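Putative cytochrome P450 120 (Synechocystis sp., PDB 2VE3) binds heme and retinoic acid and probably acts as a cytochrome P450 monooxygenase that inserts oxygen into an organic substrate. Local coordinates at residues L20-T26 against K48-G53; L63-F67 against Q330-F336; I127-Y131 against R149-V154; T157-G161 against E222-G226. All blocks are in the same frame, centred on the assembly; numbering follows the deposited sequence.

Contact 1. Residues L20-T26 against K48-G53; sequences LPWLGET and KTRLFG
E25 N in the loop 20-26 donates to R50 O of the segment 48-53 (2.9 Å), and F52 N donates almost straight (172°) to T26 OG1 at 2.9 Å, so that hydrogen bonds carry much of the contact. With chi1 -50° the T26 hydroxyl lies beside its own backbone N, where it also donates to L23 O, which already takes T26 N within the type II' turn from L23 to T26. At the other end T49 OG1 gives its proton to E25 OE1 at 2.7 Å, on the anti lone pair, while a water links the same carboxylate oxygen to K48 O. The bonds from R50 NH1 to L20 O and from G53 N to W22 O are weak.

Two CH-pi contacts add to these. G53 CA sits 3.5 Å from the centroid of the five-membered ring of W22, nearly on its normal, and T26 CG2 is centred over one face of F52, 3.6 Å from that ring's centroid. Glycine suits both G24 and G53, since a CB would probably strike R50 O and W22 NE1 respectively.

R39 of helix 35-43 forms a salt bridge with E25 OE2. The contact joins the loop leading into helix 26-31 to strand 47-51, an outermost strand of the mixed sheet; L51 packs on F29 and F35 from the two helices and on V56 from strand 54-59.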
loop_
_atom_site.group_PDB
_atom_site.type_symbol
_atom_site.label_atom_id
_atom_site.label_comp_id
_atom_site.label_asym_id
_atom_site.label_seq_id
_atom_site.Cartn_x
_atom_site.Cartn_y
_atom_site.Cartn_z
ATOM N N LEU A 20 -4.433 -23.302 -18.690
ATOM C CA LEU A 20 -3.721 -23.260 -19.975
ATOM C C LEU A 20 -2.232 -23.016 -19.782
ATOM O O LEU A 20 -1.838 -22.417 -18.784
ATOM C CB LEU A 20 -4.292 -22.155 -20.872
ATOM C CG LEU A 20 -5.742 -22.319 -21.322
ATOM C CD1 LEU A 20 -6.424 -20.983 -21.641
ATOM C CD2 LEU A 20 -5.811 -23.286 -22.494
ATOM N N PRO A 21 -1.396 -23.463 -20.753
ATOM C CA PRO A 21 0.023 -23.099 -20.702
ATOM C C PRO A 21 0.187 -21.578 -20.738
ATOM O O PRO A 21 -0.575 -20.885 -21.416
ATOM C CB PRO A 21 0.603 -23.742 -21.970
ATOM C CG PRO A 21 -0.346 -24.823 -22.313
ATOM C CD PRO A 21 -1.695 -24.298 -21.930
ATOM N N TRP A 22 1.166 -21.089 -19.980
ATOM C CA TRP A 22 1.420 -19.661 -19.747
ATOM C C TRP A 22 0.241 -18.879 -19.136
ATOM O O TRP A 22 0.337 -18.433 -17.994
ATOM C CB TRP A 22 2.009 -18.964 -20.992
ATOM C CG TRP A 22 3.017 -17.932 -20.624
ATOM C CD1 TRP A 22 4.367 -18.114 -20.500
ATOM C CD2 TRP A 22 2.762 -16.562 -20.289
ATOM N NE1 TRP A 22 4.968 -16.936 -20.123
ATOM C CE2 TRP A 22 4.010 -15.967 -19.992
ATOM C CE3 TRP A 22 1.604 -15.772 -20.231
ATOM C CZ2 TRP A 22 4.132 -14.623 -19.628
ATOM C CZ3 TRP A 22 1.728 -14.429 -19.865
ATOM C CH2 TRP A 22 2.984 -13.874 -19.568
ATOM N N LEU A 23 -0.855 -18.713 -19.878
ATOM C CA LEU A 23 -2.007 -17.945 -19.376
ATOM C C LEU A 23 -2.487 -18.430 -17.997
ATOM O O LEU A 23 -2.773 -17.612 -17.118
ATOM C CB LEU A 23 -3.162 -17.900 -20.384
ATOM C CG LEU A 23 -4.390 -17.067 -19.983
ATOM C CD1 LEU A 23 -4.129 -15.559 -20.057
ATOM C CD2 LEU A 23 -5.603 -17.448 -20.815
ATOM N N GLY A 24 -2.564 -19.744 -17.814
ATOM C CA GLY A 24 -2.941 -20.338 -16.533
ATOM C C GLY A 24 -4.229 -19.752 -16.004
ATOM O O GLY A 24 -5.207 -19.649 -16.731
ATOM N N GLU A 25 -4.224 -19.358 -14.735
ATOM C CA GLU A 25 -5.403 -18.709 -14.141
ATOM C C GLU A 25 -5.215 -17.195 -14.000
ATOM O O GLU A 25 -5.855 -16.558 -13.160
ATOM C CB GLU A 25 -5.750 -19.334 -12.784
ATOM C CG GLU A 25 -5.922 -20.845 -12.797
ATOM C CD GLU A 25 -6.609 -21.351 -11.531
ATOM O OE1 GLU A 25 -5.959 -21.421 -10.461
ATOM O OE2 GLU A 25 -7.810 -21.669 -11.607
ATOM N N THR A 26 -4.350 -16.620 -14.838
ATOM C CA THR A 26 -4.042 -15.189 -14.770
ATOM C C THR A 26 -5.295 -14.325 -14.918
ATOM O O THR A 26 -5.412 -13.298 -14.258
ATOM C CB THR A 26 -2.979 -14.755 -15.836
ATOM O OG1 THR A 26 -1.837 -15.625 -15.784
ATOM C CG2 THR A 26 -2.520 -13.325 -15.581
ATOM N N LYS A 48 -2.023 -24.374 -5.331
ATOM C CA LYS A 48 -1.204 -23.954 -6.462
ATOM C C LYS A 48 -2.036 -23.445 -7.654
ATOM O O LYS A 48 -3.198 -23.833 -7.869
ATOM C CB LYS A 48 -0.238 -25.064 -6.900
ATOM C CG LYS A 48 -0.894 -26.184 -7.697
ATOM C CD LYS A 48 0.096 -27.281 -8.034
ATOM C CE LYS A 48 -0.631 -28.513 -8.538
ATOM N NZ LYS A 48 -1.181 -28.239 -9.881
ATOM N N THR A 49 -1.421 -22.558 -8.422
ATOM C CA THR A 49 -2.028 -22.031 -9.621
ATOM C C THR A 49 -0.901 -21.681 -10.583
ATOM O O THR A 49 0.265 -21.977 -10.317
ATOM C CB THR A 49 -2.925 -20.804 -9.296
ATOM O OG1 THR A 49 -3.517 -20.293 -10.496
ATOM C CG2 THR A 49 -2.135 -19.709 -8.612
ATOM N N ARG A 50 -1.252 -21.065 -11.704
ATOM C CA ARG A 50 -0.250 -20.553 -12.623
ATOM C C ARG A 50 -0.634 -19.135 -12.994
ATOM O O ARG A 50 -1.768 -18.861 -13.366
ATOM C CB ARG A 50 -0.124 -21.458 -13.844
ATOM C CG ARG A 50 0.684 -20.880 -15.016
ATOM C CD ARG A 50 0.703 -21.874 -16.150
ATOM N NE ARG A 50 1.524 -23.036 -15.822
ATOM C CZ ARG A 50 1.269 -24.283 -16.216
ATOM N NH1 ARG A 50 0.194 -24.553 -16.944
ATOM N NH2 ARG A 50 2.083 -25.268 -15.859
ATOM N N LEU A 51 0.313 -18.223 -12.838
ATOM C CA LEU A 51 0.052 -16.819 -13.105
ATOM C C LEU A 51 1.226 -16.230 -13.871
ATOM O O LEU A 51 2.369 -16.436 -13.497
ATOM C CB LEU A 51 -0.196 -16.047 -11.800
ATOM C CG LEU A 51 -1.273 -16.550 -10.818
ATOM C CD1 LEU A 51 -1.152 -15.797 -9.487
ATOM C CD2 LEU A 51 -2.672 -16.433 -11.376
ATOM N N PHE A 52 0.918 -15.531 -14.963
ATOM C CA PHE A 52 1.914 -14.841 -15.807
ATOM C C PHE A 52 3.082 -15.763 -16.157
ATOM O O PHE A 52 4.244 -15.362 -16.063
ATOM C CB PHE A 52 2.450 -13.584 -15.110
ATOM C CG PHE A 52 1.385 -12.655 -14.591
ATOM C CD1 PHE A 52 0.909 -11.615 -15.382
ATOM C CD2 PHE A 52 0.881 -12.807 -13.302
ATOM C CE1 PHE A 52 -0.063 -10.753 -14.906
ATOM C CE2 PHE A 52 -0.086 -11.946 -12.808
ATOM C CZ PHE A 52 -0.566 -10.918 -13.614
ATOM N N GLY A 53 2.757 -17.007 -16.496
ATOM C CA GLY A 53 3.740 -18.011 -16.885
ATOM C C GLY A 53 4.500 -18.704 -15.772
ATOM O O GLY A 53 5.372 -19.526 -16.062
HETATM O O HOH W 1 -5.659 -23.333 -8.423
#

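Contact 2. Residues L63-F67 against Q330-F336; sequences LANRF and QFQGFHF
The helix 63-67 and the hairpin 330-336 keep their backbones apart, the nearest CA atoms, those of F67 and F331, lying 7.9 Å from each other, and aromatic side chains fill the distance between them. F67 and F331 form an offset stack with centroids 4.8 Å apart and planes only 8° from parallel. The slip between the rings places F331 CB over the centre of the F67 face, 4.0 Å from its centroid, while F67 CD2 lies toward the rim of the F331 face. Both residues hold CG anti to the backbone N (chi1 176° in F331), which extends each ring across toward the other segment. Beyond the stack, F331 CZ reaches the helix backbone, 3.6 Å from A64 CA, and F331 CE2 touches A64 CB. F67 has a second partner in F336: its edge points at the F336 face in a T-shaped pair, with planes at 76° and F67 CE2 4.0 Å from F336 CE1. An alanine in place of F331 is likely to leave the F67 face without its stacking mate and to open a gap beside A64. The F331-to-F334 type I' turn folds the two short strands so that F331 and F336 can serve one cluster. F76 of strand 76-79 adds another edge-to-face ring to F67, A64 touches I59 of strand 54-59, and F336 leans on I57 and I59 of that strand and on V342 of strand 341-345, so the hairpin and helix 62-68 are both packed against the mixed sheet.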
loop_
_atom_site.group_PDB
_atom_site.type_symbol
_atom_site.label_atom_id
_atom_site.label_comp_id
_atom_site.label_asym_id
_atom_site.label_seq_id
_atom_site.Cartn_x
_atom_site.Cartn_y
_atom_site.Cartn_z
ATOM N N LEU A 63 1.623 -18.931 10.618
ATOM C CA LEU A 63 2.692 -19.910 10.446
ATOM C C LEU A 63 3.304 -19.893 9.056
ATOM O O LEU A 63 4.515 -20.031 8.917
ATOM C CB LEU A 63 2.216 -21.320 10.803
ATOM C CG LEU A 63 1.920 -21.670 12.269
ATOM C CD1 LEU A 63 2.183 -23.132 12.459
ATOM C CD2 LEU A 63 2.757 -20.875 13.261
ATOM N N ALA A 64 2.462 -19.733 8.036
ATOM C CA ALA A 64 2.931 -19.608 6.660
ATOM C C ALA A 64 3.725 -18.307 6.476
ATOM O O ALA A 64 4.727 -18.282 5.749
ATOM C CB ALA A 64 1.769 -19.680 5.692
ATOM N N ASN A 65 3.288 -17.249 7.165
ATOM C CA ASN A 65 3.991 -15.962 7.166
ATOM C C ASN A 65 5.326 -16.051 7.892
ATOM O O ASN A 65 6.299 -15.417 7.496
ATOM C CB ASN A 65 3.136 -14.845 7.785
ATOM C CG ASN A 65 1.932 -14.494 6.942
ATOM O OD1 ASN A 65 1.858 -14.848 5.769
ATOM N ND2 ASN A 65 0.964 -13.827 7.547
ATOM N N ARG A 66 5.351 -16.834 8.965
ATOM C CA ARG A 66 6.576 -17.122 9.704
ATOM C C ARG A 66 7.592 -17.822 8.793
ATOM O O ARG A 66 8.710 -17.369 8.636
ATOM C CB ARG A 66 6.235 -17.971 10.948
ATOM C CG ARG A 66 7.393 -18.225 11.902
ATOM C CD ARG A 66 7.002 -19.183 13.029
ATOM N NE ARG A 66 6.121 -18.566 14.035
ATOM C CZ ARG A 66 5.546 -19.227 15.045
ATOM N NH1 ARG A 66 5.749 -20.538 15.205
ATOM N NH2 ARG A 66 4.769 -18.579 15.905
ATOM N N PHE A 67 7.168 -18.925 8.187
ATOM C CA PHE A 67 7.931 -19.672 7.184
ATOM C C PHE A 67 8.569 -18.774 6.096
ATOM O O PHE A 67 9.784 -18.859 5.809
ATOM C CB PHE A 67 6.984 -20.745 6.596
ATOM C CG PHE A 67 7.442 -21.361 5.297
ATOM C CD1 PHE A 67 8.568 -22.184 5.243
ATOM C CD2 PHE A 67 6.721 -21.145 4.131
ATOM C CE1 PHE A 67 8.983 -22.757 4.035
ATOM C CE2 PHE A 67 7.128 -21.717 2.918
ATOM C CZ PHE A 67 8.264 -22.526 2.875
ATOM N N GLN A 330 9.935 -27.611 1.936
ATOM C CA GLN A 330 8.672 -28.250 2.295
ATOM C C GLN A 330 7.948 -27.443 3.371
ATOM O O GLN A 330 8.578 -26.819 4.219
ATOM C CB GLN A 330 8.876 -29.699 2.760
ATOM C CG GLN A 330 9.732 -29.875 4.031
ATOM C CD GLN A 330 9.501 -31.216 4.720
ATOM O OE1 GLN A 330 8.441 -31.456 5.312
ATOM N NE2 GLN A 330 10.489 -32.100 4.635
ATOM N N PHE A 331 6.623 -27.458 3.332
ATOM C CA PHE A 331 5.836 -26.757 4.342
ATOM C C PHE A 331 4.531 -27.481 4.549
ATOM O O PHE A 331 3.833 -27.792 3.588
ATOM C CB PHE A 331 5.605 -25.275 3.979
ATOM C CG PHE A 331 4.717 -24.535 4.957
ATOM C CD1 PHE A 331 5.113 -24.358 6.290
ATOM C CD2 PHE A 331 3.488 -24.018 4.549
ATOM C CE1 PHE A 331 4.286 -23.692 7.207
ATOM C CE2 PHE A 331 2.655 -23.337 5.460
ATOM C CZ PHE A 331 3.058 -23.182 6.791
ATOM N N GLN A 332 4.217 -27.750 5.813
ATOM C CA GLN A 332 3.033 -28.518 6.196
ATOM C C GLN A 332 2.738 -29.678 5.244
ATOM O O GLN A 332 1.619 -29.822 4.745
ATOM C CB GLN A 332 1.822 -27.595 6.402
ATOM C CG GLN A 332 1.748 -27.058 7.831
ATOM C CD GLN A 332 0.895 -25.811 7.994
ATOM O OE1 GLN A 332 0.979 -25.125 9.022
ATOM N NE2 GLN A 332 0.072 -25.508 6.994
ATOM N N GLY A 333 3.764 -30.487 4.988
ATOM C CA GLY A 333 3.620 -31.702 4.204
ATOM C C GLY A 333 3.681 -31.591 2.691
ATOM O O GLY A 333 3.518 -32.598 1.995
ATOM N N PHE A 334 3.902 -30.387 2.167
ATOM C CA PHE A 334 4.006 -30.203 0.708
ATOM C C PHE A 334 5.418 -29.864 0.228
ATOM O O PHE A 334 6.164 -29.172 0.908
ATOM C CB PHE A 334 3.039 -29.121 0.223
ATOM C CG PHE A 334 1.593 -29.498 0.344
ATOM C CD1 PHE A 334 1.044 -30.480 -0.475
ATOM C CD2 PHE A 334 0.776 -28.861 1.272
ATOM C CE1 PHE A 334 -0.300 -30.819 -0.372
ATOM C CE2 PHE A 334 -0.561 -29.192 1.388
ATOM C CZ PHE A 334 -1.107 -30.171 0.564
ATOM N N HIS A 335 5.770 -30.374 -0.948
ATOM C CA HIS A 335 6.988 -29.970 -1.639
ATOM C C HIS A 335 6.753 -28.583 -2.252
ATOM O O HIS A 335 5.807 -28.395 -3.010
ATOM C CB HIS A 335 7.327 -31.010 -2.716
ATOM C CG HIS A 335 8.559 -30.702 -3.507
ATOM N ND1 HIS A 335 8.676 -31.018 -4.843
ATOM C CD2 HIS A 335 9.729 -30.117 -3.155
ATOM C CE1 HIS A 335 9.862 -30.638 -5.283
ATOM N NE2 HIS A 335 10.518 -30.082 -4.282
ATOM N N PHE A 336 7.572 -27.609 -1.849
ATOM C CA PHE A 336 7.604 -26.276 -2.460
ATOM C C PHE A 336 8.821 -26.269 -3.397
ATOM O O PHE A 336 9.950 -26.047 -2.949
ATOM C CB PHE A 336 7.730 -25.170 -1.389
ATOM C CG PHE A 336 6.425 -24.807 -0.700
ATOM C CD1 PHE A 336 5.981 -23.489 -0.679
ATOM C CD2 PHE A 336 5.653 -25.777 -0.052
ATOM C CE1 PHE A 336 4.787 -23.140 -0.027
ATOM C CE2 PHE A 336 4.460 -25.441 0.587
ATOM C CZ PHE A 336 4.033 -24.118 0.610
#

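Contact 3. Residues I127-Y131 against R149-V154; sequences IVQGY and RMTFDV
Y131 OH donates to D153 OD2 from above the carboxylate, 75° out of its plane, in a short bond of 2.6 Å. The ring and carboxylate planes are turned steeply to each other, and the oxygen OD2 itself lies at the edge of the tyrosine ring. One face of that ring is covered by M150, whose CB stands 3.8 Å from the centroid and close to the ring normal. M150 CG, anti to the backbone N (chi1 -175°), runs on past the ring at 3.6 Å from Y131 CD1, and carries SD to an oblique Met-aromatic position 5.3 Å from the centroid, where it also meets V128 CG2.

One turn earlier on its helix, I127 packs its CG2 against V154 CG2 at 3.6 Å and sets CD1 beside D153 O. The axes of the two short segments run nearly antiparallel, at 157°, and approach to 10.2 Å, joining helix 121-137 to helix 143-159. Behind M150, F404 of helix 394-411 and L263 of helix 241-272 continue the packing.

A phenylalanine at Y131 would probably keep the cover over M150 but leave D153 OD2 without this donor. The chemistry combines one polar bond with a largely apolar seam: the phenol spends its hydroxyl on the aspartate, which would be expected to help stabilise the negative charge, while its ring serves the hydrophobic packing of the helix pair.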
loop_
_atom_site.group_PDB
_atom_site.type_symbol
_atom_site.label_atom_id
_atom_site.label_comp_id
_atom_site.label_asym_id
_atom_site.label_seq_id
_atom_site.Cartn_x
_atom_site.Cartn_y
_atom_site.Cartn_z
ATOM N N ILE A 127 -2.439 20.704 2.888
ATOM C CA ILE A 127 -3.086 20.035 1.749
ATOM C C ILE A 127 -4.388 19.379 2.221
ATOM O O ILE A 127 -5.425 19.491 1.561
ATOM C CB ILE A 127 -2.162 18.984 1.056
ATOM C CG1 ILE A 127 -0.980 19.670 0.364
ATOM C CG2 ILE A 127 -2.941 18.157 0.024
ATOM C CD1 ILE A 127 0.276 18.797 0.236
ATOM N N VAL A 128 -4.324 18.722 3.384
ATOM C CA VAL A 128 -5.482 17.986 3.936
ATOM C C VAL A 128 -6.711 18.887 4.226
ATOM O O VAL A 128 -7.806 18.634 3.711
ATOM C CB VAL A 128 -5.071 17.060 5.110
ATOM C CG1 VAL A 128 -6.275 16.552 5.864
ATOM C CG2 VAL A 128 -4.302 15.866 4.562
ATOM N N GLN A 129 -6.497 19.947 5.006
ATOM C CA GLN A 129 -7.532 20.936 5.326
ATOM C C GLN A 129 -8.109 21.633 4.101
ATOM O O GLN A 129 -9.308 21.917 4.051
ATOM C CB GLN A 129 -6.987 22.005 6.270
ATOM C CG GLN A 129 -6.526 21.498 7.614
ATOM C CD GLN A 129 -7.671 21.145 8.532
ATOM O OE1 GLN A 129 -8.419 20.205 8.274
ATOM N NE2 GLN A 129 -7.804 21.889 9.626
ATOM N N GLY A 130 -7.253 21.928 3.123
ATOM C CA GLY A 130 -7.705 22.518 1.869
ATOM C C GLY A 130 -8.797 21.688 1.217
ATOM O O GLY A 130 -9.810 22.227 0.784
ATOM N N TYR A 131 -8.593 20.375 1.150
ATOM C CA TYR A 131 -9.567 19.474 0.528
ATOM C C TYR A 131 -10.843 19.330 1.340
ATOM O O TYR A 131 -11.922 19.299 0.766
ATOM C CB TYR A 131 -8.964 18.091 0.268
ATOM C CG TYR A 131 -8.186 18.010 -1.019
ATOM C CD1 TYR A 131 -6.814 18.260 -1.038
ATOM C CD2 TYR A 131 -8.821 17.703 -2.225
ATOM C CE1 TYR A 131 -6.098 18.197 -2.208
ATOM C CE2 TYR A 131 -8.101 17.641 -3.406
ATOM C CZ TYR A 131 -6.740 17.893 -3.380
ATOM O OH TYR A 131 -6.003 17.833 -4.534
ATOM N N ARG A 149 -7.181 12.355 -5.654
ATOM C CA ARG A 149 -6.580 13.661 -5.971
ATOM C C ARG A 149 -5.731 14.152 -4.810
ATOM O O ARG A 149 -4.589 14.547 -5.009
ATOM C CB ARG A 149 -7.632 14.702 -6.364
ATOM C CG ARG A 149 -8.359 14.374 -7.673
ATOM C CD ARG A 149 -8.871 15.627 -8.406
ATOM N NE ARG A 149 -8.000 15.973 -9.537
ATOM C CZ ARG A 149 -8.136 15.498 -10.778
ATOM N NH1 ARG A 149 -9.125 14.652 -11.076
ATOM N NH2 ARG A 149 -7.283 15.865 -11.725
ATOM N N MET A 150 -6.288 14.083 -3.602
ATOM C CA MET A 150 -5.603 14.506 -2.390
ATOM C C MET A 150 -4.310 13.734 -2.131
ATOM O O MET A 150 -3.261 14.354 -1.968
ATOM C CB MET A 150 -6.524 14.398 -1.180
ATOM C CG MET A 150 -5.910 14.933 0.129
ATOM S SD MET A 150 -6.786 14.390 1.616
ATOM C CE MET A 150 -6.528 12.629 1.531
ATOM N N THR A 151 -4.381 12.400 -2.092
ATOM C CA THR A 151 -3.208 11.610 -1.701
ATOM C C THR A 151 -2.074 11.779 -2.700
ATOM O O THR A 151 -0.913 11.801 -2.295
ATOM C CB THR A 151 -3.478 10.092 -1.515
ATOM O OG1 THR A 151 -3.878 9.501 -2.757
ATOM C CG2 THR A 151 -4.508 9.837 -0.444
ATOM N N PHE A 152 -2.401 11.885 -3.990
ATOM C CA PHE A 152 -1.375 12.209 -4.996
ATOM C C PHE A 152 -0.736 13.559 -4.692
ATOM O O PHE A 152 0.485 13.679 -4.712
ATOM C CB PHE A 152 -1.885 12.168 -6.448
ATOM C CG PHE A 152 -0.783 12.382 -7.468
ATOM C CD1 PHE A 152 0.170 11.393 -7.694
ATOM C CD2 PHE A 152 -0.656 13.587 -8.135
ATOM C CE1 PHE A 152 1.222 11.600 -8.599
ATOM C CE2 PHE A 152 0.383 13.799 -9.041
ATOM C CZ PHE A 152 1.316 12.807 -9.271
ATOM N N ASP A 153 -1.565 14.562 -4.409
ATOM C CA ASP A 153 -1.101 15.901 -4.050
ATOM C C ASP A 153 -0.140 15.926 -2.867
ATOM O O ASP A 153 0.817 16.682 -2.885
ATOM C CB ASP A 153 -2.283 16.827 -3.749
ATOM C CG ASP A 153 -2.867 17.459 -4.997
ATOM O OD1 ASP A 153 -2.717 16.873 -6.095
ATOM O OD2 ASP A 153 -3.486 18.539 -4.871
ATOM N N VAL A 154 -0.422 15.125 -1.837
ATOM C CA VAL A 154 0.441 15.043 -0.655
ATOM C C VAL A 154 1.787 14.412 -1.040
ATOM O O VAL A 154 2.851 14.911 -0.655
ATOM C CB VAL A 154 -0.236 14.257 0.497
ATOM C CG1 VAL A 154 0.704 14.032 1.656
ATOM C CG2 VAL A 154 -1.468 14.994 1.003
#

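Contact 4. Residues T157-G161 against E222-G226; sequences TLFMG and EDALG
With chi1 at 61°, D223 CG lies between its backbone N and carbonyl carbon, and this folded rotamer turns the carboxylate back over the start of its own helix as well as toward the end of helix 143-159. OD1 takes G226 N at 3.0 Å, from 45° out of the carboxylate plane, which makes D223 the N-cap of helix 224-230. OD2 comes within 2.8 Å of M160 O. These are two acceptors and do not bond; NH2 of R214, from helix 192-215, bonds both, in a salt bridge with D223 OD2 and a weak hydrogen bond with M160 O.

The direct link is through the backbone: L225 N donates to F159 O over 3.0 Å. A224 CB lies 3.9 Å from F159 CD1, and L225 CB rests 3.3 Å from F159 O. The F159 ring belongs to the heme pocket, touching the cofactor and meeting F396. G161 then leaves the helix with a positive phi, where a side chain would press on the preceding carbonyl.

The end of one helix therefore meets the beginning of another: a carbonyl from the terminal turn of the first accepts an N-H from the first turn of the second. Such pairing satisfies buried backbone groups, and the R214 charge probably offsets the closeness of the carboxylate and carbonyl oxygens beside a heme-contacting residue.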
loop_
_atom_site.group_PDB
_atom_site.type_symbol
_atom_site.label_atom_id
_atom_site.label_comp_id
_atom_site.label_asym_id
_atom_site.label_seq_id
_atom_site.Cartn_x
_atom_site.Cartn_y
_atom_site.Cartn_z
ATOM N N THR A 157 3.838 16.606 -3.458
ATOM C CA THR A 157 4.306 17.736 -2.652
ATOM C C THR A 157 5.461 17.399 -1.714
ATOM O O THR A 157 6.497 18.061 -1.755
ATOM C CB THR A 157 3.145 18.378 -1.854
ATOM O OG1 THR A 157 2.187 18.894 -2.779
ATOM C CG2 THR A 157 3.628 19.517 -0.937
ATOM N N LEU A 158 5.282 16.379 -0.879
ATOM C CA LEU A 158 6.264 16.069 0.162
ATOM C C LEU A 158 7.518 15.350 -0.341
ATOM O O LEU A 158 8.580 15.452 0.285
ATOM C CB LEU A 158 5.618 15.276 1.306
ATOM C CG LEU A 158 4.603 16.013 2.189
ATOM C CD1 LEU A 158 3.939 15.013 3.096
ATOM C CD2 LEU A 158 5.259 17.128 3.022
ATOM N N PHE A 159 7.400 14.631 -1.459
ATOM C CA PHE A 159 8.534 13.878 -2.006
ATOM C C PHE A 159 9.331 14.651 -3.061
ATOM O O PHE A 159 10.514 14.392 -3.257
ATOM C CB PHE A 159 8.102 12.514 -2.570
ATOM C CG PHE A 159 7.439 11.607 -1.561
ATOM C CD1 PHE A 159 7.698 11.729 -0.197
ATOM C CD2 PHE A 159 6.560 10.612 -1.983
ATOM C CE1 PHE A 159 7.090 10.888 0.720
ATOM C CE2 PHE A 159 5.946 9.767 -1.067
ATOM C CZ PHE A 159 6.209 9.905 0.288
ATOM N N MET A 160 8.674 15.588 -3.736
ATOM C CA MET A 160 9.312 16.349 -4.800
ATOM C C MET A 160 9.391 17.859 -4.543
ATOM O O MET A 160 10.455 18.455 -4.717
ATOM C CB MET A 160 8.625 16.058 -6.139
ATOM C CG MET A 160 8.916 14.653 -6.681
ATOM S SD MET A 160 8.355 14.460 -8.372
ATOM C CE MET A 160 6.579 14.629 -8.146
ATOM N N GLY A 161 8.283 18.468 -4.121
ATOM C CA GLY A 161 8.207 19.928 -3.926
ATOM C C GLY A 161 6.880 20.522 -4.384
ATOM O O GLY A 161 6.164 19.913 -5.192
ATOM N N GLU A 222 15.181 18.322 2.565
ATOM C CA GLU A 222 13.859 18.548 3.154
ATOM C C GLU A 222 12.891 17.423 2.789
ATOM O O GLU A 222 12.063 17.008 3.621
ATOM C CB GLU A 222 13.299 19.912 2.716
ATOM N N ASP A 223 13.034 16.927 1.557
ATOM C CA ASP A 223 12.150 15.920 0.966
ATOM C C ASP A 223 12.890 14.661 0.480
ATOM O O ASP A 223 14.119 14.561 0.592
ATOM C CB ASP A 223 11.352 16.543 -0.192
ATOM C CG ASP A 223 12.240 17.067 -1.322
ATOM O OD1 ASP A 223 13.482 16.987 -1.235
ATOM O OD2 ASP A 223 11.676 17.561 -2.319
ATOM N N ALA A 224 12.123 13.721 -0.081
ATOM C CA ALA A 224 12.647 12.446 -0.568
ATOM C C ALA A 224 13.612 12.592 -1.748
ATOM O O ALA A 224 14.661 11.949 -1.762
ATOM C CB ALA A 224 11.501 11.492 -0.915
ATOM N N LEU A 225 13.263 13.434 -2.721
ATOM C CA LEU A 225 14.108 13.663 -3.905
ATOM C C LEU A 225 15.486 14.242 -3.547
ATOM O O LEU A 225 16.511 13.797 -4.068
ATOM C CB LEU A 225 13.385 14.562 -4.924
ATOM C CG LEU A 225 14.103 14.854 -6.251
ATOM C CD1 LEU A 225 14.455 13.571 -7.024
ATOM C CD2 LEU A 225 13.305 15.813 -7.131
ATOM N N GLY A 226 15.490 15.228 -2.652
ATOM C CA GLY A 226 16.724 15.791 -2.095
ATOM C C GLY A 226 17.570 14.761 -1.377
ATOM O O GLY A 226 18.778 14.694 -1.591
#

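In the fold
The four contacts fall into two groups on opposite sides of the chain's centre. Contacts 1 and 2 belong to the sheet-rich part, with centres 22 Å apart and nearest atoms about 8 Å apart; contacts 3 and 4 lie among the helices, centres 15 Å apart. The latter pair share helix 143-159 and touch directly, I127 CD1 lying 3.6 Å from T157 OG1. Both are nested in sequence within the long loop that contact 2 closes. The ligands lie nearer some contacts than others: the L51 side chain of contact 1 is about 7 Å from retinoic acid, the V154 side chain of contact 3 about 9 Å from heme, and F159 of contact 4 touches the heme.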